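Local atomic coordinates of alpha-1,3-glucanase (Bacillus circulans, PDB entry 5ZRU), a protein that probably hydrolyses alpha-1,3-glucan, this chain being the catalytic unit of a longer enzyme of glycoside hydrolase family 87. Residues 14-26 with 166-178. Residues are numbered along the deposited sequence; the frame is centred on the assembly and turned at random.
Sequences ASMPYTRYDTDDA and YGVDFLEIEAVPA. With CA (calcium ion), chain M.
The guanidinium of Arg20 lies flat on one face of the Phe170 ring, the planes 4° apart and CZ of Arg20 3.8 Å from the Phe170 ring centroid, a cation-pi stack. Carboxylate oxygens meet the edge of the guanidinium, in its plane: NE and NH2 both grip Glu172 OE2, with Arg20 NH2 to Glu172 OE2 at 3.0 Å, while NH1 forms a salt bridge to Asp22 OD2. Glu172 OE2 also forms a salt bridge with Arg371. CG of Arg20 anti to its N (chi1 179°) and a bend at chi3 lay the chain over the phenyl ring. Replacing Arg20 by leucine would probably leave Asp22 OD2 and Glu172 OE2 without this arginine, and Phe170 without its stacked cover.

The Tyr18 ring carries the Glu172 carboxylate over one face and Met16 CB over the opposite one; at the edge, Glu174 OE1 comes within 3.4 Å of Tyr18 CD2. Glu174 OE2 also pairs with Arg345, so the acids of this antiparallel D1 sheet, consistent with a galactose-binding-like fold, reach the beta-helix of D2. Thr19–Ile173 and Tyr21–Leu171 are hydrogen-bonded pairs, with Arg20–Glu172 non-hydrogen-bonded between them. On the other side of the sheet, Tyr21 CD1 packs 3.8 Å from Ile173 CD1.

Asp169, its OD2 salt-bridged to Arg80, and Phe170 form a classic beta bulge opposite Arg80. Here Thr23 OG1 donates to Asp169 O at 2.9 Å and, with Asp22 OD1 and Asp169 OD1, binds calcium, whose shell Ser50, Arg53 and a water complete.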
ATOM      1  N   ALA A  14      -3.061  -6.158  10.458  1.00 10.76           N
ATOM      2  CA  ALA A  14      -3.091  -7.461   9.812  1.00 10.70           C
ATOM      3  C   ALA A  14      -2.336  -8.494  10.634  1.00 11.30           C
ATOM      4  O   ALA A  14      -1.419  -8.168  11.394  1.00 14.25           O
ATOM      5  CB  ALA A  14      -2.476  -7.378   8.407  1.00  9.68           C
ATOM      6  N   SER A  15      -2.729  -9.753  10.473  1.00 11.77           N
ATOM      7  CA  SER A  15      -2.047 -10.879  11.107  1.00 11.99           C
ATOM      8  C   SER A  15      -1.308 -11.638  10.014  1.00 14.90           C
ATOM      9  O   SER A  15      -1.937 -12.264   9.153  1.00 12.36           O
ATOM     10  CB  SER A  15      -3.029 -11.790  11.846  1.00 14.72           C
ATOM     11  OG  SER A  15      -2.322 -12.861  12.452  1.00 24.26           O
ATOM     12  N   MET A  16       0.015 -11.557  10.037  1.00 11.61           N
ATOM     13  CA  MET A  16       0.872 -12.088   8.993  1.00 13.77           C
ATOM     14  C   MET A  16       1.855 -13.083   9.589  1.00 14.61           C
ATOM     15  O   MET A  16       2.148 -13.033  10.789  1.00 15.14           O
ATOM     16  CB  MET A  16       1.631 -10.949   8.297  1.00 11.51           C
ATOM     17  CG  MET A  16       0.731 -10.080   7.436  1.00 15.14           C
ATOM     18  SD  MET A  16       0.381 -10.979   5.914  1.00 21.01           S
ATOM     19  CE  MET A  16      -0.970 -10.014   5.261  1.00 17.89           C
ATOM     20  N   PRO A  17       2.367 -14.022   8.785  1.00 12.38           N
ATOM     21  CA  PRO A  17       3.259 -15.048   9.339  1.00 10.86           C
ATOM     22  C   PRO A  17       4.684 -14.580   9.550  1.00 11.74           C
ATOM     23  O   PRO A  17       5.481 -15.346  10.108  1.00 13.32           O
ATOM     24  CB  PRO A  17       3.202 -16.172   8.287  1.00 12.76           C
ATOM     25  CG  PRO A  17       2.844 -15.497   7.039  1.00 13.93           C
ATOM     26  CD  PRO A  17       1.949 -14.341   7.407  1.00 12.75           C
ATOM     27  N   TYR A  18       5.035 -13.366   9.125  1.00 10.15           N
ATOM     28  CA  TYR A  18       6.392 -12.879   9.318  1.00 10.39           C
ATOM     29  C   TYR A  18       6.516 -12.097  10.623  1.00 11.35           C
ATOM     30  O   TYR A  18       5.537 -11.606  11.184  1.00 11.86           O
ATOM     31  CB  TYR A  18       6.843 -12.009   8.132  1.00  7.98           C
ATOM     32  CG  TYR A  18       5.875 -10.923   7.695  1.00 11.82           C
ATOM     33  CD1 TYR A  18       5.732  -9.750   8.423  1.00 12.24           C
ATOM     34  CD2 TYR A  18       5.122 -11.068   6.534  1.00 11.40           C
ATOM     35  CE1 TYR A  18       4.850  -8.744   8.008  1.00 12.85           C
ATOM     36  CE2 TYR A  18       4.251 -10.068   6.104  1.00 11.43           C
ATOM     37  CZ  TYR A  18       4.116  -8.916   6.846  1.00 13.36           C
ATOM     38  OH  TYR A  18       3.239  -7.942   6.419  1.00 11.94           O
ATOM     39  N   THR A  19       7.745 -12.007  11.117  1.00  9.65           N
ATOM     40  CA  THR A  19       8.089 -11.075  12.172  1.00  9.31           C
ATOM     41  C   THR A  19       9.137 -10.129  11.625  1.00 10.58           C
ATOM     42  O   THR A  19       9.849 -10.449  10.664  1.00 12.79           O
ATOM     43  CB  THR A  19       8.627 -11.775  13.435  1.00 14.42           C
ATOM     44  OG1 THR A  19       9.813 -12.512  13.105  1.00 14.51           O
ATOM     45  CG2 THR A  19       7.568 -12.700  14.020  1.00 14.05           C
ATOM     46  N   ARG A  20       9.230  -8.956  12.234  1.00  9.14           N
ATOM     47  CA  ARG A  20      10.113  -7.929  11.710  1.00 12.17           C
ATOM     48  C   ARG A  20      11.414  -7.852  12.491  1.00 12.81           C
ATOM     49  O   ARG A  20      11.420  -7.882  13.726  1.00 13.22           O
ATOM     50  CB  ARG A  20       9.462  -6.549  11.719  1.00 13.51           C
ATOM     51  CG  ARG A  20      10.459  -5.550  11.179  1.00 17.97           C
ATOM     52  CD  ARG A  20       9.874  -4.252  10.868  1.00 19.85           C
ATOM     53  NE  ARG A  20       8.775  -4.375   9.931  1.00 15.62           N
ATOM     54  CZ  ARG A  20       8.075  -3.327   9.539  1.00 16.15           C
ATOM     55  NH1 ARG A  20       8.410  -2.132  10.004  1.00 20.25           N
ATOM     56  NH2 ARG A  20       7.063  -3.469   8.693  1.00 13.43           N
ATOM     57  N   TYR A  21      12.510  -7.749  11.754  1.00 13.17           N
ATOM     58  CA  TYR A  21      13.837  -7.449  12.281  1.00 12.94           C
ATOM     59  C   TYR A  21      14.190  -6.052  11.775  1.00 15.28           C
ATOM     60  O   TYR A  21      14.604  -5.892  10.623  1.00 12.64           O
ATOM     61  CB  TYR A  21      14.826  -8.521  11.829  1.00 11.39           C
ATOM     62  CG  TYR A  21      14.552  -9.815  12.554  1.00 11.69           C
ATOM     63  CD1 TYR A  21      13.548 -10.686  12.128  1.00 12.38           C
ATOM     64  CD2 TYR A  21      15.242 -10.124  13.717  1.00 14.37           C
ATOM     65  CE1 TYR A  21      13.271 -11.841  12.827  1.00 11.47           C
ATOM     66  CE2 TYR A  21      14.985 -11.281  14.411  1.00 15.17           C
ATOM     67  CZ  TYR A  21      14.004 -12.134  13.969  1.00 13.76           C
ATOM     68  OH  TYR A  21      13.759 -13.273  14.691  1.00 16.91           O
ATOM     69  N   ASP A  22      13.996  -5.036  12.625  1.00 13.49           N
ATOM     70  CA  ASP A  22      14.049  -3.652  12.168  1.00 17.52           C
ATOM     71  C   ASP A  22      15.395  -3.024  12.511  1.00 17.84           C
ATOM     72  O   ASP A  22      16.309  -3.666  13.043  1.00 14.83           O
ATOM     73  CB  ASP A  22      12.892  -2.822  12.749  1.00 18.13           C
ATOM     74  CG  ASP A  22      12.381  -1.726  11.771  1.00 26.66           C
ATOM     75  OD1 ASP A  22      13.213  -1.053  11.100  1.00 19.71           O
ATOM     76  OD2 ASP A  22      11.141  -1.526  11.669  1.00 29.04           O
ATOM     77  N   THR A  23      15.489  -1.725  12.219  1.00 13.91           N
ATOM     78  CA  THR A  23      16.779  -1.043  12.181  1.00 12.77           C
ATOM     79  C   THR A  23      17.515  -1.149  13.509  1.00 16.27           C
ATOM     80  O   THR A  23      18.709  -1.472  13.545  1.00 18.64           O
ATOM     81  CB  THR A  23      16.567   0.419  11.797  1.00 16.59           C
ATOM     82  OG1 THR A  23      15.939   0.482  10.509  1.00 14.23           O
ATOM     83  CG2 THR A  23      17.886   1.151  11.741  1.00 16.54           C
ATOM     84  N   ASP A  24      16.819  -0.897  14.617  1.00 16.11           N
ATOM     85  CA  ASP A  24      17.492  -0.856  15.908  1.00 22.01           C
ATOM     86  C   ASP A  24      17.795  -2.240  16.467  1.00 20.58           C
ATOM     87  O   ASP A  24      18.597  -2.343  17.401  1.00 23.19           O
ATOM     88  CB  ASP A  24      16.655  -0.047  16.901  1.00 20.79           C
ATOM     89  CG  ASP A  24      16.527   1.418  16.493  1.00 29.21           C
ATOM     90  OD1 ASP A  24      17.566   2.049  16.206  1.00 35.66           O
ATOM     91  OD2 ASP A  24      15.391   1.935  16.451  1.00 33.13           O
ATOM     92  N   ASP A  25      17.181  -3.298  15.926  1.00 19.05           N
ATOM     93  CA  ASP A  25      17.527  -4.668  16.302  1.00 16.96           C
ATOM     94  C   ASP A  25      18.856  -5.124  15.710  1.00 17.11           C
ATOM     95  O   ASP A  25      19.368  -6.179  16.108  1.00 18.58           O
ATOM     96  CB  ASP A  25      16.434  -5.646  15.853  1.00 18.97           C
ATOM     97  CG  ASP A  25      15.098  -5.415  16.542  1.00 28.47           C
ATOM     98  OD1 ASP A  25      15.086  -5.051  17.735  1.00 30.45           O
ATOM     99  OD2 ASP A  25      14.048  -5.617  15.879  1.00 33.89           O
ATOM    100  N   ALA A  26      19.427  -4.375  14.775  1.00 16.98           N
ATOM    101  CA  ALA A  26      20.591  -4.840  14.039  1.00 16.40           C
ATOM    102  C   ALA A  26      21.882  -4.363  14.680  1.00 16.90           C
ATOM    103  O   ALA A  26      21.981  -3.226  15.151  1.00 18.87           O
ATOM    104  CB  ALA A  26      20.553  -4.354  12.590  1.00 16.53           C
ATOM    105  N   TYR A 166      24.077   1.448  -0.474  1.00 12.71           N
ATOM    106  CA  TYR A 166      22.791   0.813  -0.241  1.00 11.06           C
ATOM    107  C   TYR A 166      22.297   1.197   1.146  1.00 13.77           C
ATOM    108  O   TYR A 166      23.069   1.613   2.012  1.00 13.93           O
ATOM    109  CB  TYR A 166      22.920  -0.714  -0.354  1.00  8.35           C
ATOM    110  CG  TYR A 166      23.333  -1.191  -1.718  1.00  9.84           C
ATOM    111  CD1 TYR A 166      24.670  -1.231  -2.083  1.00  9.71           C
ATOM    112  CD2 TYR A 166      22.384  -1.606  -2.646  1.00 11.67           C
ATOM    113  CE1 TYR A 166      25.049  -1.661  -3.338  1.00 11.66           C
ATOM    114  CE2 TYR A 166      22.754  -2.043  -3.894  1.00 10.79           C
ATOM    115  CZ  TYR A 166      24.095  -2.072  -4.233  1.00 10.19           C
ATOM    116  OH  TYR A 166      24.468  -2.502  -5.480  1.00 10.84           O
ATOM    117  N   GLY A 167      21.002   1.080   1.347  1.00 11.95           N
ATOM    118  CA  GLY A 167      20.429   1.206   2.677  1.00  8.58           C
ATOM    119  C   GLY A 167      19.534   0.022   2.966  1.00 11.51           C
ATOM    120  O   GLY A 167      18.830  -0.459   2.082  1.00 11.59           O
ATOM    121  N   VAL A 168      19.572  -0.448   4.210  1.00 10.32           N
ATOM    122  CA  VAL A 168      18.683  -1.525   4.642  1.00 10.69           C
ATOM    123  C   VAL A 168      17.818  -1.011   5.779  1.00  9.01           C
ATOM    124  O   VAL A 168      18.335  -0.591   6.822  1.00 10.93           O
ATOM    125  CB  VAL A 168      19.455  -2.783   5.072  1.00  9.94           C
ATOM    126  CG1 VAL A 168      18.483  -3.888   5.460  1.00 10.29           C
ATOM    127  CG2 VAL A 168      20.349  -3.252   3.935  1.00 13.35           C
ATOM    128  N   ASP A 169      16.499  -1.082   5.594  1.00  8.99           N
ATOM    129  CA  ASP A 169      15.538  -0.677   6.618  1.00  8.18           C
ATOM    130  C   ASP A 169      15.242  -1.836   7.571  1.00 12.05           C
ATOM    131  O   ASP A 169      15.515  -1.753   8.776  1.00 10.64           O
ATOM    132  CB  ASP A 169      14.260  -0.173   5.924  1.00  8.16           C
ATOM    133  CG  ASP A 169      13.301   0.526   6.858  1.00 11.55           C
ATOM    134  OD1 ASP A 169      13.599   0.658   8.068  1.00 12.48           O
ATOM    135  OD2 ASP A 169      12.221   0.939   6.370  1.00 12.18           O
ATOM    136  N   PHE A 170      14.711  -2.937   7.045  1.00 10.88           N
ATOM    137  CA  PHE A 170      14.379  -4.068   7.903  1.00 11.90           C
ATOM    138  C   PHE A 170      14.350  -5.342   7.072  1.00  9.13           C
ATOM    139  O   PHE A 170      14.346  -5.307   5.841  1.00 10.84           O
ATOM    140  CB  PHE A 170      13.035  -3.871   8.623  1.00 11.09           C
ATOM    141  CG  PHE A 170      11.856  -3.636   7.695  1.00 11.49           C
ATOM    142  CD1 PHE A 170      11.288  -4.681   6.983  1.00 11.91           C
ATOM    143  CD2 PHE A 170      11.287  -2.379   7.586  1.00 10.36           C
ATOM    144  CE1 PHE A 170      10.188  -4.467   6.125  1.00 11.25           C
ATOM    145  CE2 PHE A 170      10.182  -2.158   6.742  1.00 10.46           C
ATOM    146  CZ  PHE A 170       9.640  -3.206   6.018  1.00 12.55           C
ATOM    147  N   LEU A 171      14.328  -6.468   7.778  1.00  8.95           N
ATOM    148  CA  LEU A 171      13.952  -7.758   7.225  1.00 10.01           C
ATOM    149  C   LEU A 171      12.653  -8.221   7.870  1.00 10.35           C
ATOM    150  O   LEU A 171      12.381  -7.933   9.040  1.00 11.15           O
ATOM    151  CB  LEU A 171      15.032  -8.818   7.471  1.00 11.73           C
ATOM    152  CG  LEU A 171      16.458  -8.500   7.019  1.00 10.07           C
ATOM    153  CD1 LEU A 171      17.388  -9.688   7.335  1.00 10.67           C
ATOM    154  CD2 LEU A 171      16.471  -8.178   5.541  1.00 10.35           C
ATOM    155  N   GLU A 172      11.850  -8.943   7.095  1.00  9.35           N
ATOM    156  CA  GLU A 172      10.717  -9.694   7.617  1.00  7.98           C
ATOM    157  C   GLU A 172      10.933 -11.160   7.268  1.00  9.81           C
ATOM    158  O   GLU A 172      11.285 -11.485   6.131  1.00 11.53           O
ATOM    159  CB  GLU A 172       9.391  -9.155   7.057  1.00  9.67           C
ATOM    160  CG  GLU A 172       8.989  -7.852   7.738  1.00 12.18           C
ATOM    161  CD  GLU A 172       7.804  -7.144   7.096  1.00 13.83           C
ATOM    162  OE1 GLU A 172       7.457  -7.459   5.945  1.00 14.00           O
ATOM    163  OE2 GLU A 172       7.217  -6.267   7.763  1.00 17.76           O
ATOM    164  N   ILE A 173      10.789 -12.038   8.256  1.00  8.91           N
ATOM    165  CA  ILE A 173      11.228 -13.425   8.128  1.00 10.20           C
ATOM    166  C   ILE A 173      10.076 -14.332   8.527  1.00 10.15           C
ATOM    167  O   ILE A 173       9.433 -14.104   9.556  1.00 10.23           O
ATOM    168  CB  ILE A 173      12.479 -13.699   8.990  1.00  9.60           C
ATOM    169  CG1 ILE A 173      13.629 -12.789   8.558  1.00  9.44           C
ATOM    170  CG2 ILE A 173      12.916 -15.151   8.865  1.00 10.99           C
ATOM    171  CD1 ILE A 173      14.915 -12.951   9.382  1.00  9.97           C
ATOM    172  N   GLU A 174       9.812 -15.350   7.711  1.00 11.81           N
ATOM    173  CA  GLU A 174       8.665 -16.216   7.935  1.00  9.87           C
ATOM    174  C   GLU A 174       8.988 -17.624   7.459  1.00 10.00           C
ATOM    175  O   GLU A 174       9.828 -17.821   6.577  1.00 10.22           O
ATOM    176  CB  GLU A 174       7.422 -15.695   7.198  1.00  7.09           C
ATOM    177  CG  GLU A 174       7.560 -15.696   5.692  1.00  9.36           C
ATOM    178  CD  GLU A 174       6.514 -14.832   5.026  1.00 11.77           C
ATOM    179  OE1 GLU A 174       6.751 -13.610   4.907  1.00  9.07           O
ATOM    180  OE2 GLU A 174       5.457 -15.370   4.635  1.00 10.07           O
ATOM    181  N   ALA A 175       8.303 -18.602   8.048  1.00 11.34           N
ATOM    182  CA  ALA A 175       8.393 -19.969   7.553  1.00 11.50           C
ATOM    183  C   ALA A 175       7.549 -20.094   6.292  1.00 11.81           C
ATOM    184  O   ALA A 175       6.428 -19.588   6.227  1.00 13.49           O
ATOM    185  CB  ALA A 175       7.918 -20.961   8.615  1.00 18.99           C
ATOM    186  N   VAL A 176       8.097 -20.751   5.280  1.00 10.76           N
ATOM    187  CA  VAL A 176       7.435 -20.874   3.984  1.00 11.64           C
ATOM    188  C   VAL A 176       6.782 -22.250   3.911  1.00 13.13           C
ATOM    189  O   VAL A 176       7.493 -23.261   4.007  1.00 11.97           O
ATOM    190  CB  VAL A 176       8.425 -20.685   2.829  1.00 12.22           C
ATOM    191  CG1 VAL A 176       7.748 -21.037   1.511  1.00 13.84           C
ATOM    192  CG2 VAL A 176       8.954 -19.255   2.812  1.00 12.89           C
ATOM    193  N   PRO A 177       5.469 -22.337   3.735  1.00 11.67           N
ATOM    194  CA  PRO A 177       4.851 -23.649   3.529  1.00 12.06           C
ATOM    195  C   PRO A 177       5.226 -24.203   2.165  1.00 14.56           C
ATOM    196  O   PRO A 177       5.570 -23.469   1.233  1.00 12.62           O
ATOM    197  CB  PRO A 177       3.345 -23.362   3.632  1.00 11.76           C
ATOM    198  CG  PRO A 177       3.206 -21.923   3.260  1.00 17.97           C
ATOM    199  CD  PRO A 177       4.493 -21.231   3.644  1.00 11.43           C
ATOM    200  N   ALA A 178       5.180 -25.530   2.060  1.00 12.82           N
ATOM    201  CA  ALA A 178       5.431 -26.160   0.770  1.00 12.21           C
ATOM    202  C   ALA A 178       4.429 -25.666  -0.273  1.00 13.01           C
ATOM    203  O   ALA A 178       3.380 -25.094   0.047  1.00 12.20           O
ATOM    204  CB  ALA A 178       5.359 -27.684   0.885  1.00 14.71           C
TER
HETATM  205 CA    CA M 611      13.764   1.592  10.222  1.00 19.56          CA
HETATM  206  O   HOH W   1       6.359 -17.778  10.075  1.00 14.42           O
HETATM  207  O   HOH W   2      10.022 -15.124  12.113  1.00 16.99           O
HETATM  208  O   HOH W   3      13.385   1.653  12.662  1.00 17.19           O